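Local coordinates for protein S-adenosyl-L-methionine methyl transferase (Ruegeria pomeroyi DSS-3, PDB 3IHT) that binds S-adenosylmethionine in a Rossmann-like fold and probably transfers its methyl group to a substrate that is not identified, at residues A[60-64]-A[65-69]; A[90-93]-A[94-98]; A[127-130]-A[131-135]; A[157-160]-A[161-165]. All coordinates share one frame; numbering follows the deposited sequence. Where two conformers were deposited one is given.

Contact 1: A[60-64]-A[65-69]; sequences QHVQG and REIYV
Val62 lays one methyl over the start of the Arg65 side chain: its CG1 is 3.8 Å from Arg65 CB and about as near to Arg65 O. With CG1 anti to the backbone N (chi1 172°), that branch reaches over the turn to Arg65, and the two side chains cross at about a right angle. The other apolar touch is looser, Val62 CB meeting Ile67 CD1 at 4.2 Å, the far end of the isoleucine bending back toward the valine. Between them the chain reverses through Gly64, whose positive phi of 73° favours glycine. Beyond its aliphatic part Arg65 bends at chi3 and carries its guanidinium back toward the 60-64 side. A water lying in the guanidinium plane, at its edge, accepts from Arg65 NH2 at 2.9 Å and gives a weak bond to Gln63 O at 3.3 Å, so one ordered molecule joins the arginine to the backbone before the turn. The stronger hold on this charge comes from outside: NH1 bonds to the hydroxyls of Thr37 and Ser108, NH2 to the carbonyl of Ile34. Further along, in the conformer given for Glu66, Tyr68 OH donates to Glu66 OE1 at 2.7 Å, coming from above the carboxylate plane. The contact is the connection between helix 53-61 and strand 67-71, the second half of a beta-alpha-beta unit that starts with strand 44-47. Val62 rests on Ile34 of helix 15-36, Ile67 packs back against Tyr55 and Leu58 of helix 53-61, and Tyr68 pairs through its backbone with strand 44-47.

Contact 2: A[90-93]-A[94-98]; sequences GDIR and ETLPA. With SAM (S-adenosylmethionine), chain C.
Asp91 holds CG anti to its own nitrogen (chi1 -168°), which swings the carboxylate back over the start of the helix, while Arg93, bent at chi3 (-61°), curls its guanidinium round to meet it. OD1 then works three ways. Its anti lone pair takes the backbone N-H of Arg93 at 2.9 Å, the N-cap bond of helix 92-103; on the syn side it accepts from Arg93 NE; and the adenine amino group N6 of S-adenosylmethionine donates to it at 3.1 Å. Arg93 NH2 reaches OD2 at 2.6 Å, so the guanidinium grips the carboxylate side-on, both bonds nearly straight, with the oxygens close to its plane though the nitrogens stand somewhat out of the carboxylate plane. Next door, Ile92 N donates to adenine N1 at 3.0 Å, and the Ile92 branches lie to one side of the ring plane, CG1 toward N6 and CG2 toward C2. An asparagine in place of this aspartate would probably leave Arg93 without its charge partner and weaken the two-nitrogen grip that fixes the group facing N6. Behind this, Asp91 O accepts from both Glu94 N and Thr95 N, the latter at 2.9 Å, and a water ties Thr95 OG1 to Gly90 O. Thr95 CG2 stands 3.8 Å from Gly90 CA, where a side chain would collide. In the conformer given, Glu94 OE1 is 4.4 Å from Asp91 OD1, a like-charge proximity Arg93 is likely to ease. An acidic N-cap and the following backbone N-H reading N6 and N1 are characteristic of the adenine pocket in Rossmann-like methyltransferases.

Contact 3: A[127-130]-A[131-135]; sequences RLIS and PLIEP
Ile129 and Ile133 lie side by side, pointing the same way, one turn apart on helix 119-133, with their CD1 methyls 3.9 Å from each other. Ile129 has CG1 between its N and carbonyl carbon (chi1 64°), and that puts CD1 where the next turn's isoleucine can meet it. A second, looser pair runs along the neighbouring stripe, Leu128 CD2 to Leu132 CD1 at 4.3 Å. Between these turns, along the chain, the backbone has to accommodate Pro131. Its nitrogen has no hydrogen to give, and its ring carbon CD sits 3.4 Å from Arg127 O, where a helical N-H would otherwise bond. The same ring atom is pressed on Ser130 CB, also at 3.4 Å. The turn is picked up beyond the kink: Ile133 N donates to Ile129 O at 3.0 Å, and Glu134 N to Ser130 O at 3.0 Å, both nearly head-on to the carbonyl. Leu132 N gives Ile129 O only a weak bond. Further out, Ser130 OG bonds to Ala126 O and Tyr150 N, and both oxygens of Glu134 bond to backbone nitrogens of the 152-153 loop, while Ile129 and Ile133 rest on Leu114 and Met149 respectively. The chemistry is thus divided by side: dispersion contacts on the isoleucine face, with the side chain of Ile129 about 6 Å from the bound S-adenosylmethionine, and on another flank polar groups that join this bent helix end to the loop at 149-154.

Contact 4: A[157-160]-A[161-165]; sequences LPLP and PGAVV
Leu159 reaches across the bend and fills the hollow made by the returning chain: its CB meets Ala163 CB at 3.9 Å, while CD1, farther out, lies over Val165 CA at 3.8 Å and comes within 4.3 Å of Val165 CG2. With CG anti to the carbonyl carbon (chi1 -66°), the isobutyl group runs along the 163-165 segment, and Val164 O borders the same dip. Ala163 is the small bump opposite. Its methyl faces the notch between Leu159 CB and the Pro160 ring, Ala163 CB being 4.2 Å from Pro160 CD and nearer still to Pro160 O. The two prolines at the corner are pressed together, Pro160 CB against Pro161 CD at 3.4 Å, tighter than ordinary van der Waals contact. One bond closes the bend: Ala163 N donates to Pro160 O at 3.1 Å with an angle of 162° at the hydrogen, the donor tilted a little from the carbonyl plane. Gly162 takes the corner position with a phi of 98°, where a side chain would jam against the carbonyl oxygen before it. Around the bend, Leu159 and Ala163 lean on Cys29 and Pro160 on His32 of helix 15-36, Pro160 also touches Ile170 of strand 169-172, and Val164 N bonds to Ser25 OG. This is a type II beta turn with proline and glycine in its two central places, the classic pairing for that turn, in the loop joining the antiparallel strands 155-157 and 169-172.

How the contacts relate
Contacts 2 and 3 are partly buried and belong together: helices 92-103 and 119-133 pack there, Leu96 CD1 against Ile133 CG1 at 3.8 Å and Arg93 CG against Leu128 CD2 at 3.8 Å. Contact 3 thus backs the helix start that reads the adenine in contact 2. Contacts 1 and 4 are surface turns, with centres about 22 Å apart, yet both lean on helix 15-36. Chemistry follows place: charge and directed bonds at the cofactor in contact 2, aliphatic packing round a proline kink in contact 3, an arginine tied by outside partners in contact 1, and a compact proline-glycine turn in contact 4, far from the cofactor.

Contact 1: A[60-64]-A[65-69]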
loop_
_atom_site.group_PDB
_atom_site.type_symbol
_atom_site.label_atom_id
_atom_site.label_comp_id
_atom_site.label_asym_id
_atom_site.label_seq_id
_atom_site.Cartn_x
_atom_site.Cartn_y
_atom_site.Cartn_z
ATOM N N GLN A 60 10.525 12.684 8.238
ATOM C CA GLN A 60 10.115 12.783 9.636
ATOM C C GLN A 60 11.179 12.226 10.607
ATOM O O GLN A 60 11.345 12.735 11.726
ATOM C CB GLN A 60 8.773 12.057 9.836
ATOM C CG GLN A 60 8.150 12.207 11.218
ATOM C CD GLN A 60 6.672 11.796 11.261
ATOM O OE1 GLN A 60 5.886 12.157 10.387
ATOM N NE2 GLN A 60 6.295 11.087 12.302
ATOM N N HIS A 61 11.888 11.170 10.191
ATOM C CA HIS A 61 12.793 10.427 11.070
ATOM C C HIS A 61 14.295 10.716 10.935
ATOM O O HIS A 61 15.055 10.457 11.850
ATOM C CB HIS A 61 12.523 8.919 10.914
ATOM C CG HIS A 61 11.236 8.504 11.538
ATOM N ND1 HIS A 61 11.165 7.968 12.808
ATOM C CD2 HIS A 61 9.961 8.596 11.092
ATOM C CE1 HIS A 61 9.892 7.759 13.116
ATOM N NE2 HIS A 61 9.146 8.131 12.091
ATOM N N VAL A 62 14.723 11.238 9.795
ATOM C CA VAL A 62 16.118 11.556 9.597
ATOM C C VAL A 62 16.397 12.942 10.151
ATOM O O VAL A 62 15.747 13.910 9.757
ATOM C CB VAL A 62 16.482 11.499 8.114
ATOM C CG1 VAL A 62 17.900 12.031 7.850
ATOM C CG2 VAL A 62 16.339 10.069 7.618
ATOM N N GLN A 63 17.403 13.019 11.009
ATOM C CA GLN A 63 17.840 14.287 11.605
ATOM C C GLN A 63 19.308 14.522 11.256
ATOM O O GLN A 63 20.123 13.614 11.342
ATOM C CB GLN A 63 17.675 14.238 13.129
ATOM C CG GLN A 63 16.298 13.755 13.617
ATOM C CD GLN A 63 15.177 14.608 13.098
ATOM O OE1 GLN A 63 15.373 15.782 12.815
ATOM N NE2 GLN A 63 13.999 14.019 12.940
ATOM N N GLY A 64 19.643 15.726 10.807
ATOM C CA GLY A 64 21.047 16.088 10.580
ATOM C C GLY A 64 21.758 15.486 9.369
ATOM O O GLY A 64 23.006 15.494 9.307
ATOM N N ARG A 65 20.971 14.960 8.429
ATOM C CA ARG A 65 21.453 14.445 7.145
ATOM C C ARG A 65 20.488 14.886 6.057
ATOM O O ARG A 65 19.289 15.034 6.302
ATOM C CB ARG A 65 21.502 12.917 7.165
ATOM C CG ARG A 65 22.641 12.361 7.965
ATOM C CD ARG A 65 22.620 10.829 7.938
ATOM N NE ARG A 65 21.833 10.272 9.041
ATOM C CZ ARG A 65 21.608 8.980 9.198
ATOM N NH1 ARG A 65 22.048 8.124 8.295
ATOM N NH2 ARG A 65 20.924 8.540 10.258
ATOM N N GLU A 66 21.028 15.090 4.865
ATOM C CA GLU A 66 20.253 15.424 3.670
ATOM C C GLU A 66 19.645 14.146 3.127
ATOM O O GLU A 66 20.217 13.058 3.333
ATOM C CB GLU A 66 21.153 16.058 2.580
ATOM C CG GLU A 66 21.992 17.251 3.031
ATOM C CD GLU A 66 22.525 18.112 1.871
ATOM O OE1 GLU A 66 23.359 17.628 1.076
ATOM O OE2 GLU A 66 22.130 19.300 1.785
ATOM N N ILE A 67 18.519 14.265 2.432
ATOM C CA ILE A 67 17.921 13.111 1.725
ATOM C C ILE A 67 17.872 13.482 0.231
ATOM O O ILE A 67 17.253 14.486 -0.128
ATOM C CB ILE A 67 16.516 12.734 2.193
ATOM C CG1 ILE A 67 16.462 12.454 3.708
ATOM C CG2 ILE A 67 15.983 11.501 1.340
ATOM C CD1 ILE A 67 15.038 12.571 4.332
ATOM N N TYR A 68 18.569 12.726 -0.622
ATOM C CA TYR A 68 18.457 12.868 -2.077
ATOM C C TYR A 68 17.553 11.773 -2.636
ATOM O O TYR A 68 17.646 10.579 -2.237
ATOM C CB TYR A 68 19.811 12.805 -2.764
ATOM C CG TYR A 68 20.677 13.981 -2.503
ATOM C CD1 TYR A 68 21.419 14.048 -1.336
ATOM C CD2 TYR A 68 20.715 15.069 -3.382
ATOM C CE1 TYR A 68 22.213 15.157 -1.068
ATOM C CE2 TYR A 68 21.480 16.191 -3.095
ATOM C CZ TYR A 68 22.227 16.206 -1.939
ATOM O OH TYR A 68 23.020 17.279 -1.611
ATOM N N VAL A 69 16.665 12.185 -3.546
ATOM C CA VAL A 69 15.673 11.326 -4.151
ATOM C C VAL A 69 16.007 11.099 -5.609
ATOM O O VAL A 69 16.201 12.051 -6.358
ATOM C CB VAL A 69 14.233 11.951 -4.000
ATOM C CG1 VAL A 69 13.210 11.120 -4.733
ATOM C CG2 VAL A 69 13.844 12.074 -2.554
HETATM O O HOH W 1 19.568 10.418 11.983
#

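Contact 2: A[90-93]-A[94-98]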
loop_
_atom_site.group_PDB
_atom_site.type_symbol
_atom_site.label_atom_id
_atom_site.label_comp_id
_atom_site.label_asym_id
_atom_site.label_seq_id
_atom_site.Cartn_x
_atom_site.Cartn_y
_atom_site.Cartn_z
ATOM N N GLY A 90 16.193 11.156 -13.441
ATOM C CA GLY A 90 16.602 10.319 -14.558
ATOM C C GLY A 90 16.594 8.849 -14.157
ATOM O O GLY A 90 16.119 8.458 -13.093
ATOM N N ASP A 91 17.118 8.052 -15.043
ATOM C CA ASP A 91 17.174 6.620 -14.826
ATOM C C ASP A 91 18.391 6.330 -13.967
ATOM O O ASP A 91 19.500 6.723 -14.337
ATOM C CB ASP A 91 17.311 5.930 -16.171
ATOM C CG ASP A 91 17.082 4.432 -16.067
ATOM O OD1 ASP A 91 17.720 3.770 -15.229
ATOM O OD2 ASP A 91 16.205 3.919 -16.794
ATOM N N ILE A 92 18.189 5.621 -12.858
ATOM C CA ILE A 92 19.284 5.355 -11.932
ATOM C C ILE A 92 20.442 4.594 -12.562
ATOM O O ILE A 92 21.552 4.654 -12.066
ATOM C CB ILE A 92 18.855 4.680 -10.617
ATOM C CG1 ILE A 92 18.242 3.313 -10.864
ATOM C CG2 ILE A 92 17.876 5.593 -9.834
ATOM C CD1 ILE A 92 17.960 2.549 -9.547
ATOM N N ARG A 93 20.209 3.932 -13.688
ATOM C CA ARG A 93 21.309 3.239 -14.345
ATOM C C ARG A 93 22.357 4.237 -14.869
ATOM O O ARG A 93 23.553 3.899 -14.961
ATOM C CB ARG A 93 20.762 2.275 -15.425
ATOM C CG ARG A 93 19.990 1.093 -14.791
ATOM C CD ARG A 93 19.088 0.309 -15.766
ATOM N NE ARG A 93 18.035 1.125 -16.371
ATOM C CZ ARG A 93 17.191 0.689 -17.304
ATOM N NH1 ARG A 93 17.235 -0.585 -17.703
ATOM N NH2 ARG A 93 16.270 1.509 -17.817
ATOM N N GLU A 94 21.930 5.465 -15.184
ATOM C CA GLU A 94 22.847 6.533 -15.524
ATOM C C GLU A 94 23.137 7.470 -14.349
ATOM O O GLU A 94 24.265 7.911 -14.177
ATOM C CB GLU A 94 22.313 7.371 -16.691
ATOM C CG GLU A 94 22.420 6.674 -18.049
ATOM C CD GLU A 94 21.337 5.623 -18.243
ATOM O OE1 GLU A 94 20.129 5.988 -18.147
ATOM O OE2 GLU A 94 21.690 4.439 -18.493
ATOM N N THR A 95 22.122 7.794 -13.557
ATOM C CA THR A 95 22.306 8.788 -12.500
ATOM C C THR A 95 23.112 8.295 -11.289
ATOM O O THR A 95 23.769 9.096 -10.646
ATOM C CB THR A 95 20.981 9.404 -12.009
ATOM O OG1 THR A 95 20.219 8.422 -11.304
ATOM C CG2 THR A 95 20.175 10.018 -13.164
ATOM N N LEU A 96 23.089 7.011 -10.983
ATOM C CA LEU A 96 23.961 6.506 -9.916
ATOM C C LEU A 96 25.452 6.727 -10.246
ATOM O O LEU A 96 26.173 7.340 -9.448
ATOM C CB LEU A 96 23.630 5.064 -9.504
ATOM C CG LEU A 96 22.435 4.921 -8.547
ATOM C CD1 LEU A 96 21.981 3.481 -8.392
ATOM C CD2 LEU A 96 22.816 5.493 -7.138
ATOM N N PRO A 97 25.914 6.293 -11.434
ATOM C CA PRO A 97 27.319 6.562 -11.747
ATOM C C PRO A 97 27.650 8.058 -11.793
ATOM O O PRO A 97 28.699 8.478 -11.338
ATOM C CB PRO A 97 27.500 5.937 -13.131
ATOM C CG PRO A 97 26.498 4.890 -13.212
ATOM C CD PRO A 97 25.313 5.334 -12.370
ATOM N N ALA A 98 26.742 8.867 -12.309
ATOM C CA ALA A 98 26.945 10.333 -12.331
ATOM C C ALA A 98 27.078 10.916 -10.901
ATOM O O ALA A 98 27.936 11.802 -10.619
ATOM C CB ALA A 98 25.814 11.025 -13.086
HETATM N N SAM C . 8.819 3.779 -1.796
HETATM C CA SAM C . 7.736 4.570 -2.472
HETATM C C SAM C . 6.640 4.998 -1.467
HETATM O O SAM C . 5.613 5.621 -1.831
HETATM O OXT SAM C . 6.731 4.619 -0.275
HETATM C CB SAM C . 7.148 3.833 -3.693
HETATM C CG SAM C . 8.100 3.714 -4.905
HETATM S SD SAM C . 7.317 2.934 -6.387
HETATM C CE SAM C . 7.056 1.268 -5.698
HETATM C "C5'" SAM C . 8.821 2.716 -7.433
HETATM C "C4'" SAM C . 9.416 3.993 -8.009
HETATM O "O4'" SAM C . 10.716 3.681 -8.554
HETATM C "C3'" SAM C . 8.599 4.619 -9.146
HETATM O "O3'" SAM C . 8.301 5.994 -8.902
HETATM C "C2'" SAM C . 9.454 4.416 -10.394
HETATM O "O2'" SAM C . 9.333 5.390 -11.448
HETATM C "C1'" SAM C . 10.848 4.386 -9.788
HETATM N N9 SAM C . 11.837 3.715 -10.672
HETATM C C8 SAM C . 11.810 2.398 -11.094
HETATM N N7 SAM C . 12.897 2.166 -11.873
HETATM C C5 SAM C . 13.615 3.313 -11.966
HETATM C C6 SAM C . 14.806 3.617 -12.625
HETATM N N6 SAM C . 15.452 2.702 -13.386
HETATM N N1 SAM C . 15.303 4.900 -12.476
HETATM C C2 SAM C . 14.663 5.875 -11.741
HETATM N N3 SAM C . 13.463 5.566 -11.099
HETATM C C4 SAM C . 12.967 4.301 -11.205
HETATM O O HOH W 2 17.666 9.137 -10.828
#

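Contact 3: A[127-130]-A[131-135]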
loop_
_atom_site.group_PDB
_atom_site.type_symbol
_atom_site.label_atom_id
_atom_site.label_comp_id
_atom_site.label_asym_id
_atom_site.label_seq_id
_atom_site.Cartn_x
_atom_site.Cartn_y
_atom_site.Cartn_z
ATOM N N ARG A 127 19.480 -7.498 -9.439
ATOM C CA ARG A 127 20.766 -8.024 -9.828
ATOM C C ARG A 127 21.565 -6.957 -10.577
ATOM O O ARG A 127 22.729 -6.654 -10.261
ATOM C CB ARG A 127 20.565 -9.263 -10.706
ATOM C CG ARG A 127 21.835 -9.948 -11.188
ATOM C CD ARG A 127 21.496 -11.107 -12.149
ATOM N NE ARG A 127 20.688 -12.155 -11.500
ATOM C CZ ARG A 127 21.175 -13.234 -10.892
ATOM N NH1 ARG A 127 22.492 -13.489 -10.886
ATOM N NH2 ARG A 127 20.335 -14.096 -10.311
ATOM N N LEU A 128 20.927 -6.357 -11.577
ATOM C CA LEU A 128 21.611 -5.353 -12.384
ATOM C C LEU A 128 22.092 -4.136 -11.566
ATOM O O LEU A 128 23.235 -3.640 -11.767
ATOM C CB LEU A 128 20.675 -4.903 -13.503
ATOM C CG LEU A 128 21.226 -3.909 -14.530
ATOM C CD1 LEU A 128 20.419 -4.059 -15.826
ATOM C CD2 LEU A 128 21.164 -2.465 -13.940
ATOM N N ILE A 129 21.258 -3.644 -10.650
ATOM C CA ILE A 129 21.579 -2.387 -9.963
ATOM C C ILE A 129 22.500 -2.552 -8.763
ATOM O O ILE A 129 23.088 -1.575 -8.300
ATOM C CB ILE A 129 20.333 -1.578 -9.514
ATOM C CG1 ILE A 129 19.500 -2.315 -8.459
ATOM C CG2 ILE A 129 19.509 -1.188 -10.734
ATOM C CD1 ILE A 129 18.330 -1.503 -7.993
ATOM N N SER A 130 22.649 -3.765 -8.271
ATOM C CA SER A 130 23.467 -3.991 -7.076
ATOM C C SER A 130 24.910 -3.413 -7.215
ATOM O O SER A 130 25.364 -2.668 -6.337
ATOM C CB SER A 130 23.448 -5.471 -6.687
ATOM O OG SER A 130 22.210 -5.861 -6.113
ATOM N N PRO A 131 25.630 -3.737 -8.305
ATOM C CA PRO A 131 26.988 -3.176 -8.408
ATOM C C PRO A 131 26.997 -1.671 -8.670
ATOM O O PRO A 131 28.038 -1.023 -8.470
ATOM C CB PRO A 131 27.611 -3.939 -9.593
ATOM C CG PRO A 131 26.389 -4.437 -10.400
ATOM C CD PRO A 131 25.363 -4.737 -9.352
ATOM N N LEU A 132 25.863 -1.099 -9.078
ATOM C CA LEU A 132 25.779 0.347 -9.238
ATOM C C LEU A 132 25.568 1.052 -7.901
ATOM O O LEU A 132 25.978 2.193 -7.746
ATOM C CB LEU A 132 24.670 0.755 -10.211
ATOM C CG LEU A 132 24.750 0.200 -11.640
ATOM C CD1 LEU A 132 23.565 0.764 -12.491
ATOM C CD2 LEU A 132 26.080 0.491 -12.274
ATOM N N ILE A 133 24.910 0.388 -6.966
ATOM C CA ILE A 133 24.660 0.952 -5.652
ATOM C C ILE A 133 25.838 0.799 -4.686
ATOM O O ILE A 133 26.149 1.748 -3.938
ATOM C CB ILE A 133 23.421 0.340 -5.015
ATOM C CG1 ILE A 133 22.171 0.743 -5.790
ATOM C CG2 ILE A 133 23.332 0.653 -3.489
ATOM C CD1 ILE A 133 20.884 -0.049 -5.459
ATOM N N GLU A 134 26.464 -0.368 -4.696
ATOM C CA GLU A 134 27.502 -0.729 -3.708
ATOM C C GLU A 134 28.605 0.332 -3.494
ATOM O O GLU A 134 28.894 0.662 -2.333
ATOM C CB GLU A 134 28.117 -2.105 -4.015
ATOM C CG GLU A 134 29.048 -2.598 -2.947
ATOM C CD GLU A 134 29.229 -4.125 -2.960
ATOM O OE1 GLU A 134 28.764 -4.802 -3.919
ATOM O OE2 GLU A 134 29.843 -4.640 -2.006
ATOM N N PRO A 135 29.167 0.919 -4.571
ATOM C CA PRO A 135 30.244 1.899 -4.380
ATOM C C PRO A 135 29.863 3.212 -3.661
ATOM O O PRO A 135 30.762 3.982 -3.297
ATOM C CB PRO A 135 30.732 2.221 -5.819
ATOM C CG PRO A 135 30.124 1.169 -6.686
ATOM C CD PRO A 135 28.885 0.681 -6.005
#

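Contact 4: A[157-160]-A[161-165]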
loop_
_atom_site.group_PDB
_atom_site.type_symbol
_atom_site.label_atom_id
_atom_site.label_comp_id
_atom_site.label_asym_id
_atom_site.label_seq_id
_atom_site.Cartn_x
_atom_site.Cartn_y
_atom_site.Cartn_z
ATOM N N LEU A 157 22.556 -8.099 7.324
ATOM C CA LEU A 157 22.260 -8.010 8.737
ATOM C C LEU A 157 20.924 -8.663 9.069
ATOM O O LEU A 157 19.984 -8.667 8.247
ATOM C CB LEU A 157 22.218 -6.549 9.186
ATOM C CG LEU A 157 23.479 -5.718 8.961
ATOM C CD1 LEU A 157 23.238 -4.327 9.635
ATOM C CD2 LEU A 157 24.687 -6.427 9.527
ATOM N N PRO A 158 20.791 -9.185 10.294
ATOM C CA PRO A 158 19.495 -9.669 10.726
ATOM C C PRO A 158 18.474 -8.557 10.826
ATOM O O PRO A 158 18.823 -7.390 11.139
ATOM C CB PRO A 158 19.741 -10.234 12.121
ATOM C CG PRO A 158 21.101 -9.981 12.440
ATOM C CD PRO A 158 21.815 -9.303 11.339
ATOM N N LEU A 159 17.231 -8.910 10.554
ATOM C CA LEU A 159 16.145 -7.964 10.567
ATOM C C LEU A 159 15.765 -7.575 12.008
ATOM O O LEU A 159 15.793 -8.400 12.915
ATOM C CB LEU A 159 14.931 -8.559 9.878
ATOM C CG LEU A 159 15.083 -8.819 8.378
ATOM C CD1 LEU A 159 13.813 -9.524 7.886
ATOM C CD2 LEU A 159 15.323 -7.503 7.595
ATOM N N PRO A 160 15.344 -6.321 12.193
ATOM C CA PRO A 160 14.820 -5.873 13.489
ATOM C C PRO A 160 13.386 -6.282 13.765
ATOM O O PRO A 160 12.630 -6.632 12.846
ATOM C CB PRO A 160 14.913 -4.342 13.361
ATOM C CG PRO A 160 14.611 -4.106 11.931
ATOM C CD PRO A 160 15.286 -5.249 11.188
ATOM N N PRO A 161 12.959 -6.170 15.030
ATOM C CA PRO A 161 11.588 -6.465 15.392
ATOM C C PRO A 161 10.607 -5.669 14.543
ATOM O O PRO A 161 10.843 -4.470 14.218
ATOM C CB PRO A 161 11.514 -6.030 16.873
ATOM C CG PRO A 161 12.897 -6.185 17.376
ATOM C CD PRO A 161 13.750 -5.727 16.189
ATOM N N GLY A 162 9.547 -6.355 14.140
ATOM C CA GLY A 162 8.501 -5.788 13.314
ATOM C C GLY A 162 8.657 -6.113 11.832
ATOM O O GLY A 162 7.677 -6.094 11.069
ATOM N N ALA A 163 9.872 -6.408 11.393
ATOM C CA ALA A 163 10.091 -6.725 9.988
ATOM C C ALA A 163 9.635 -8.137 9.681
ATOM O O ALA A 163 9.515 -8.975 10.602
ATOM C CB ALA A 163 11.581 -6.514 9.604
ATOM N N VAL A 164 9.325 -8.406 8.409
ATOM C CA VAL A 164 8.890 -9.717 7.970
ATOM C C VAL A 164 9.931 -10.288 7.030
ATOM O O VAL A 164 10.340 -9.620 6.062
ATOM C CB VAL A 164 7.478 -9.644 7.283
ATOM C CG1 VAL A 164 7.100 -10.984 6.697
ATOM C CG2 VAL A 164 6.430 -9.120 8.277
ATOM N N VAL A 165 10.369 -11.518 7.301
ATOM C CA VAL A 165 11.454 -12.120 6.539
ATOM C C VAL A 165 11.011 -12.198 5.066
ATOM O O VAL A 165 9.880 -12.615 4.763
ATOM C CB VAL A 165 11.800 -13.542 7.042
ATOM C CG1 VAL A 165 12.846 -14.203 6.112
ATOM C CG2 VAL A 165 12.305 -13.474 8.509
#